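Local coordinates for protein inactive glucansucrase (Lactobacillus reuteri, PDB 5JBD) that belongs to glycoside hydrolase family 70 as an inactive glucansucrase, a large calcium-containing protein built round a beta/alpha barrel, at residues 463-468 / 473-478; 390-395 / 688-693. All blocks are in the same frame, centred on the assembly; numbering follows the deposited sequence.

Contact 1: 463-468 / 473-478; sequences VYYGDL and AQYMQE
Tyr465, just past the end of barrel strand 460-464, lays its ring in an offset stack on Tyr475, the second residue of a type II beta turn running from Gln474 to Gln477. Ring centroids 4.6 Å apart and planes within 14° of parallel are the evidence for the stack. Both tyrosines reach it with CG opposite the backbone N (Tyr465 chi1 166°). The overlap is partial: Tyr475 CE1 sits over the rim of the Tyr465 ring, 3.6 Å from Tyr465 CZ. This is the tight side of the contact. Helix 670-676 packs on Tyr475 through Ala670, Val673 and Ile674, and the Tyr475 hydroxyl is bonded to the backbone O of Asp655. At the edge of the Tyr465 ring, by contrast, Met476 CG comes no nearer than 4.0 Å to Tyr465 CE1, and Met476 is partly exposed. Tyr465 OH is gripped twice: it accepts a nearly straight bond (171°) from Met476 N at 3.1 Å and donates to a water lying in the ring plane, which in turn donates to Ala473 O at 2.8 Å. On the solvent side the exposed Gln477 folds back over its own turn, its NE2 reaching Tyr475 O at 2.8 Å from above the carbonyl plane.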
loop_
_atom_site.group_PDB
_atom_site.type_symbol
_atom_site.label_atom_id
_atom_site.label_comp_id
_atom_site.label_asym_id
_atom_site.label_seq_id
_atom_site.Cartn_x
_atom_site.Cartn_y
_atom_site.Cartn_z
ATOM N N VAL A 463 14.543 -5.543 -9.124
ATOM C CA VAL A 463 13.854 -6.127 -10.282
ATOM C C VAL A 463 12.392 -6.441 -9.895
ATOM O O VAL A 463 12.114 -6.772 -8.728
ATOM C CB VAL A 463 14.586 -7.401 -10.756
ATOM C CG1 VAL A 463 13.843 -8.062 -11.913
ATOM C CG2 VAL A 463 16.026 -7.089 -11.143
ATOM N N TYR A 464 11.467 -6.316 -10.852
ATOM C CA TYR A 464 10.019 -6.532 -10.616
ATOM C C TYR A 464 9.549 -7.880 -11.156
ATOM O O TYR A 464 9.781 -8.189 -12.335
ATOM C CB TYR A 464 9.208 -5.437 -11.292
ATOM C CG TYR A 464 7.691 -5.515 -11.117
ATOM C CD1 TYR A 464 7.110 -5.635 -9.856
ATOM C CD2 TYR A 464 6.840 -5.441 -12.223
ATOM C CE1 TYR A 464 5.728 -5.682 -9.703
ATOM C CE2 TYR A 464 5.459 -5.476 -12.085
ATOM C CZ TYR A 464 4.904 -5.610 -10.824
ATOM O OH TYR A 464 3.531 -5.638 -10.691
ATOM N N TYR A 465 8.867 -8.654 -10.303
ATOM C CA TYR A 465 8.250 -9.931 -10.688
ATOM C C TYR A 465 7.524 -9.879 -12.036
ATOM O O TYR A 465 7.721 -10.764 -12.883
ATOM C CB TYR A 465 7.257 -10.405 -9.615
ATOM C CG TYR A 465 6.324 -11.524 -10.073
ATOM C CD1 TYR A 465 6.828 -12.786 -10.394
ATOM C CD2 TYR A 465 4.937 -11.320 -10.183
ATOM C CE1 TYR A 465 5.994 -13.815 -10.820
ATOM C CE2 TYR A 465 4.092 -12.348 -10.598
ATOM C CZ TYR A 465 4.625 -13.592 -10.912
ATOM O OH TYR A 465 3.817 -14.629 -11.320
ATOM N N GLY A 466 6.689 -8.858 -12.221
ATOM C CA GLY A 466 5.907 -8.704 -13.458
ATOM C C GLY A 466 6.661 -8.344 -14.744
ATOM O O GLY A 466 6.053 -8.293 -15.822
ATOM N N ASP A 467 7.960 -8.040 -14.638
ATOM C CA ASP A 467 8.812 -7.847 -15.805
ATOM C C ASP A 467 9.489 -9.150 -16.226
ATOM O O ASP A 467 9.936 -9.266 -17.373
ATOM C CB ASP A 467 9.858 -6.745 -15.547
ATOM C CG ASP A 467 9.234 -5.351 -15.446
ATOM O OD1 ASP A 467 8.176 -5.126 -16.072
ATOM O OD2 ASP A 467 9.808 -4.476 -14.746
ATOM N N LEU A 468 9.525 -10.146 -15.330
ATOM C CA LEU A 468 9.999 -11.500 -15.675
ATOM C C LEU A 468 8.869 -12.470 -16.030
ATOM O O LEU A 468 9.086 -13.380 -16.820
ATOM C CB LEU A 468 10.828 -12.097 -14.535
ATOM C CG LEU A 468 12.112 -11.361 -14.121
ATOM C CD1 LEU A 468 12.881 -12.178 -13.089
ATOM C CD2 LEU A 468 12.999 -11.074 -15.316
ATOM N N ALA A 473 -1.192 -14.445 -14.610
ATOM C CA ALA A 473 -1.284 -15.900 -14.671
ATOM C C ALA A 473 -0.925 -16.493 -13.306
ATOM O O ALA A 473 -0.534 -15.776 -12.382
ATOM C CB ALA A 473 -0.376 -16.465 -15.755
ATOM N N GLN A 474 -1.076 -17.807 -13.173
ATOM C CA GLN A 474 -0.626 -18.494 -11.964
ATOM C C GLN A 474 0.885 -18.270 -11.759
ATOM O O GLN A 474 1.635 -18.008 -12.718
ATOM C CB GLN A 474 -0.980 -19.986 -12.018
ATOM C CG GLN A 474 -2.471 -20.258 -11.880
ATOM C CD GLN A 474 -3.010 -19.907 -10.514
ATOM O OE1 GLN A 474 -2.533 -20.414 -9.502
ATOM N NE2 GLN A 474 -4.026 -19.051 -10.473
ATOM N N TYR A 475 1.311 -18.312 -10.501
ATOM C CA TYR A 475 2.620 -17.767 -10.122
ATOM C C TYR A 475 3.782 -18.435 -10.850
ATOM O O TYR A 475 3.974 -19.647 -10.756
ATOM C CB TYR A 475 2.828 -17.830 -8.594
ATOM C CG TYR A 475 3.975 -16.952 -8.113
ATOM C CD1 TYR A 475 3.816 -15.564 -7.982
ATOM C CD2 TYR A 475 5.209 -17.497 -7.813
ATOM C CE1 TYR A 475 4.860 -14.755 -7.550
ATOM C CE2 TYR A 475 6.269 -16.702 -7.382
ATOM C CZ TYR A 475 6.104 -15.331 -7.256
ATOM O OH TYR A 475 7.180 -14.565 -6.821
ATOM N N MET A 476 4.545 -17.630 -11.593
ATOM C CA MET A 476 5.685 -18.089 -12.394
ATOM C C MET A 476 5.363 -19.107 -13.514
ATOM O O MET A 476 6.287 -19.681 -14.080
ATOM C CB MET A 476 6.840 -18.611 -11.502
ATOM C CG MET A 476 7.525 -17.529 -10.669
ATOM S SD MET A 476 8.737 -18.148 -9.486
ATOM C CE MET A 476 10.092 -18.654 -10.553
ATOM N N GLN A 477 4.088 -19.281 -13.880
ATOM C CA GLN A 477 3.716 -20.208 -14.982
ATOM C C GLN A 477 4.051 -19.702 -16.391
ATOM O O GLN A 477 4.287 -20.522 -17.275
ATOM C CB GLN A 477 2.219 -20.559 -14.961
ATOM C CG GLN A 477 1.719 -21.285 -13.719
ATOM C CD GLN A 477 2.645 -22.365 -13.196
ATOM O OE1 GLN A 477 2.767 -23.446 -13.781
ATOM N NE2 GLN A 477 3.308 -22.073 -12.073
ATOM N N GLU A 478 4.053 -18.381 -16.603
ATOM C CA GLU A 478 4.290 -17.785 -17.932
ATOM C C GLU A 478 5.384 -16.724 -17.860
ATOM O O GLU A 478 5.234 -15.727 -17.149
ATOM C CB GLU A 478 3.016 -17.119 -18.459
ATOM C CG GLU A 478 1.891 -18.081 -18.813
ATOM C CD GLU A 478 0.600 -17.377 -19.228
ATOM O OE1 GLU A 478 0.586 -16.142 -19.429
ATOM O OE2 GLU A 478 -0.428 -18.072 -19.360
HETATM O O HOH W 1 1.360 -14.321 -11.002
#

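Contact 2: 390-395 / 688-693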
loop_
_atom_site.group_PDB
_atom_site.type_symbol
_atom_site.label_atom_id
_atom_site.label_comp_id
_atom_site.label_asym_id
_atom_site.label_seq_id
_atom_site.Cartn_x
_atom_site.Cartn_y
_atom_site.Cartn_z
ATOM N N THR A 390 10.409 -0.891 -12.451
ATOM C CA THR A 390 8.978 -1.059 -12.168
ATOM C C THR A 390 8.772 -1.497 -10.721
ATOM O O THR A 390 9.628 -2.159 -10.147
ATOM C CB THR A 390 8.334 -2.126 -13.099
ATOM O OG1 THR A 390 8.899 -2.065 -14.420
ATOM C CG2 THR A 390 6.814 -1.929 -13.186
ATOM N N ASN A 391 7.641 -1.119 -10.139
ATOM C CA ASN A 391 7.139 -1.780 -8.939
ATOM C C ASN A 391 5.625 -2.007 -9.059
ATOM O O ASN A 391 4.991 -1.604 -10.051
ATOM C CB ASN A 391 7.535 -1.017 -7.663
ATOM C CG ASN A 391 6.921 0.368 -7.577
ATOM O OD1 ASN A 391 5.751 0.572 -7.912
ATOM N ND2 ASN A 391 7.718 1.335 -7.111
ATOM N N HIS A 392 5.049 -2.670 -8.069
ATOM C CA HIS A 392 3.615 -3.052 -8.111
ATOM C C HIS A 392 2.671 -1.846 -8.266
ATOM O O HIS A 392 1.663 -1.931 -8.973
ATOM C CB HIS A 392 3.227 -3.872 -6.870
ATOM C CG HIS A 392 3.351 -3.117 -5.588
ATOM N ND1 HIS A 392 4.546 -2.995 -4.906
ATOM C CD2 HIS A 392 2.446 -2.399 -4.887
ATOM C CE1 HIS A 392 4.361 -2.260 -3.829
ATOM N NE2 HIS A 392 3.095 -1.889 -3.790
ATOM N N ASP A 393 3.022 -0.727 -7.641
ATOM C CA ASP A 393 2.216 0.501 -7.740
ATOM C C ASP A 393 2.280 1.142 -9.119
ATOM O O ASP A 393 1.285 1.698 -9.595
ATOM C CB ASP A 393 2.647 1.540 -6.708
ATOM C CG ASP A 393 2.167 1.226 -5.321
ATOM O OD1 ASP A 393 0.982 0.861 -5.169
ATOM O OD2 ASP A 393 2.969 1.377 -4.381
ATOM N N GLN A 394 3.438 1.074 -9.772
ATOM C CA GLN A 394 3.575 1.679 -11.099
ATOM C C GLN A 394 2.806 0.897 -12.180
ATOM O O GLN A 394 2.223 1.505 -13.090
ATOM C CB GLN A 394 5.050 1.882 -11.481
ATOM C CG GLN A 394 5.814 2.780 -10.507
ATOM C CD GLN A 394 5.108 4.101 -10.237
ATOM O OE1 GLN A 394 4.610 4.745 -11.152
ATOM N NE2 GLN A 394 5.049 4.495 -8.976
ATOM N N ARG A 395 2.818 -0.424 -12.085
ATOM C CA ARG A 395 1.973 -1.248 -12.949
ATOM C C ARG A 395 0.486 -0.958 -12.698
ATOM O O ARG A 395 -0.274 -0.838 -13.656
ATOM C CB ARG A 395 2.266 -2.738 -12.781
ATOM C CG ARG A 395 1.569 -3.611 -13.818
ATOM C CD ARG A 395 2.246 -3.527 -15.171
ATOM N NE ARG A 395 3.285 -4.555 -15.295
ATOM C CZ ARG A 395 4.474 -4.410 -15.882
ATOM N NH1 ARG A 395 4.882 -3.239 -16.394
ATOM N NH2 ARG A 395 5.291 -5.459 -15.932
ATOM N N ASP A 688 18.635 -10.320 -2.217
ATOM C CA ASP A 688 17.663 -9.840 -1.248
ATOM C C ASP A 688 16.259 -9.983 -1.818
ATOM O O ASP A 688 15.932 -9.377 -2.843
ATOM C CB ASP A 688 17.975 -8.387 -0.901
ATOM C CG ASP A 688 19.229 -8.265 -0.045
ATOM O OD1 ASP A 688 19.135 -8.461 1.193
ATOM O OD2 ASP A 688 20.318 -8.017 -0.632
ATOM N N PHE A 689 15.441 -10.788 -1.145
ATOM C CA PHE A 689 14.116 -11.201 -1.647
ATOM C C PHE A 689 13.042 -10.433 -0.892
ATOM O O PHE A 689 12.833 -10.657 0.311
ATOM C CB PHE A 689 13.973 -12.719 -1.472
ATOM C CG PHE A 689 12.960 -13.369 -2.394
ATOM C CD1 PHE A 689 11.652 -13.547 -1.987
ATOM C CD2 PHE A 689 13.334 -13.836 -3.651
ATOM C CE1 PHE A 689 10.723 -14.152 -2.819
ATOM C CE2 PHE A 689 12.409 -14.454 -4.491
ATOM C CZ PHE A 689 11.105 -14.609 -4.073
ATOM N N TRP A 690 12.372 -9.510 -1.585
ATOM C CA TRP A 690 11.290 -8.715 -1.017
ATOM C C TRP A 690 9.992 -9.516 -1.155
ATOM O O TRP A 690 9.485 -9.750 -2.271
ATOM C CB TRP A 690 11.222 -7.329 -1.683
ATOM C CG TRP A 690 9.989 -6.494 -1.510
ATOM C CD1 TRP A 690 8.992 -6.645 -0.588
ATOM C CD2 TRP A 690 9.618 -5.364 -2.307
ATOM N NE1 TRP A 690 8.026 -5.685 -0.759
ATOM C CE2 TRP A 690 8.379 -4.886 -1.809
ATOM C CE3 TRP A 690 10.207 -4.708 -3.392
ATOM C CZ2 TRP A 690 7.712 -3.787 -2.374
ATOM C CZ3 TRP A 690 9.553 -3.612 -3.949
ATOM C CH2 TRP A 690 8.325 -3.156 -3.431
ATOM N N MET A 691 9.457 -9.921 -0.007
ATOM C CA MET A 691 8.200 -10.670 0.061
ATOM C C MET A 691 7.019 -9.740 0.312
ATOM O O MET A 691 7.107 -8.783 1.086
ATOM C CB MET A 691 8.267 -11.745 1.144
ATOM C CG MET A 691 9.415 -12.714 0.919
ATOM S SD MET A 691 9.210 -14.385 1.568
ATOM C CE MET A 691 7.936 -14.949 0.444
ATOM N N ALA A 692 5.911 -10.054 -0.349
ATOM C CA ALA A 692 4.669 -9.315 -0.205
ATOM C C ALA A 692 4.252 -9.197 1.254
ATOM O O ALA A 692 4.590 -10.067 2.061
ATOM C CB ALA A 692 3.562 -10.002 -1.002
ATOM N N PRO A 693 3.502 -8.135 1.597
ATOM C CA PRO A 693 2.944 -8.094 2.944
ATOM C C PRO A 693 2.084 -9.348 3.158
ATOM O O PRO A 693 1.160 -9.614 2.385
ATOM C CB PRO A 693 2.074 -6.824 2.927
ATOM C CG PRO A 693 1.731 -6.632 1.488
ATOM C CD PRO A 693 2.976 -7.037 0.766
#
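His392 and Trp690 meet rim to rim, neither ring lying over the face of the other, at the C-terminal ends of the parallel strands of the beta/alpha barrel. Their planes stand 74° apart, and the imidazole and indole six-membered-ring centroids are separated by 5.9 Å. The benzo end of Trp690 does the touching: its CZ2 lies at the imidazole edge, 4.0 Å from His392 CE1, while Trp690 CH2 is 4.1 Å from His392 ND1. These are van der Waals distances, and no hydrogen bond joins the segments. The backbones keep well apart, the closest CA atoms being those of His392 and Ala692 at 10.1 Å, so the gap is spanned by side chains alone. His392 contributes by turning CG between its backbone N and carbonyl carbon (chi1 64°), the crowded position, which carries the ring toward the indole.

Each ring is tethered through one nitrogen: His392 ND1 is hydrogen-bonded to Glu654 OE2, and Trp690 NE1 to Asp747 OD2. Asn391, third in buried surface, has its CB turned toward the indole, but Asn391 CB stops 4.8 Å from Trp690 CH2. Its main work is local: as the N-cap of helix 392-406, its OD1 accepts from Gln394 N at 3.0 Å with an N-H...O angle of 149°, and Arg395 N reaches Asn391 O at 3.2 Å.

The tethers also place the contact in the parallel sheet. Strand 688-691 runs between 652-654, which carries Glu654, and 743-748, which carries Asp747. Phe656 meets the His392 ring, and Trp690 also packs on Ile652 and Glu654. Helix 392-406 begins shortly after strand 385-388, which is separated from 688-691 in the sheet by 460-464 and 652-654.

Contacts 1 and 2 have centres 11 Å apart and share the parallel barrel sheet, with contact 1 nested in the long chain loop that contact 2 closes. Asp467 joins them directly: its OD2 lies 2.6 Å from Thr390 OG1, a probable hydrogen bond, and its OD1 forms a 2.9 Å salt bridge with Arg395 NH2. Tyr464 CE1 also packs 3.5 Å from His392 N. Glu654 is a second bridge, bonding through its backbone to Tyr465 and through its carboxylate to His392. A glycerol, probably from the crystallisation liquor, lies about 5 Å from the His392 side chain and may mark a pocket beside contact 2. The calcium ligands Glu237, Asp243, Asn287 and Asn751 belong to none of the four segments.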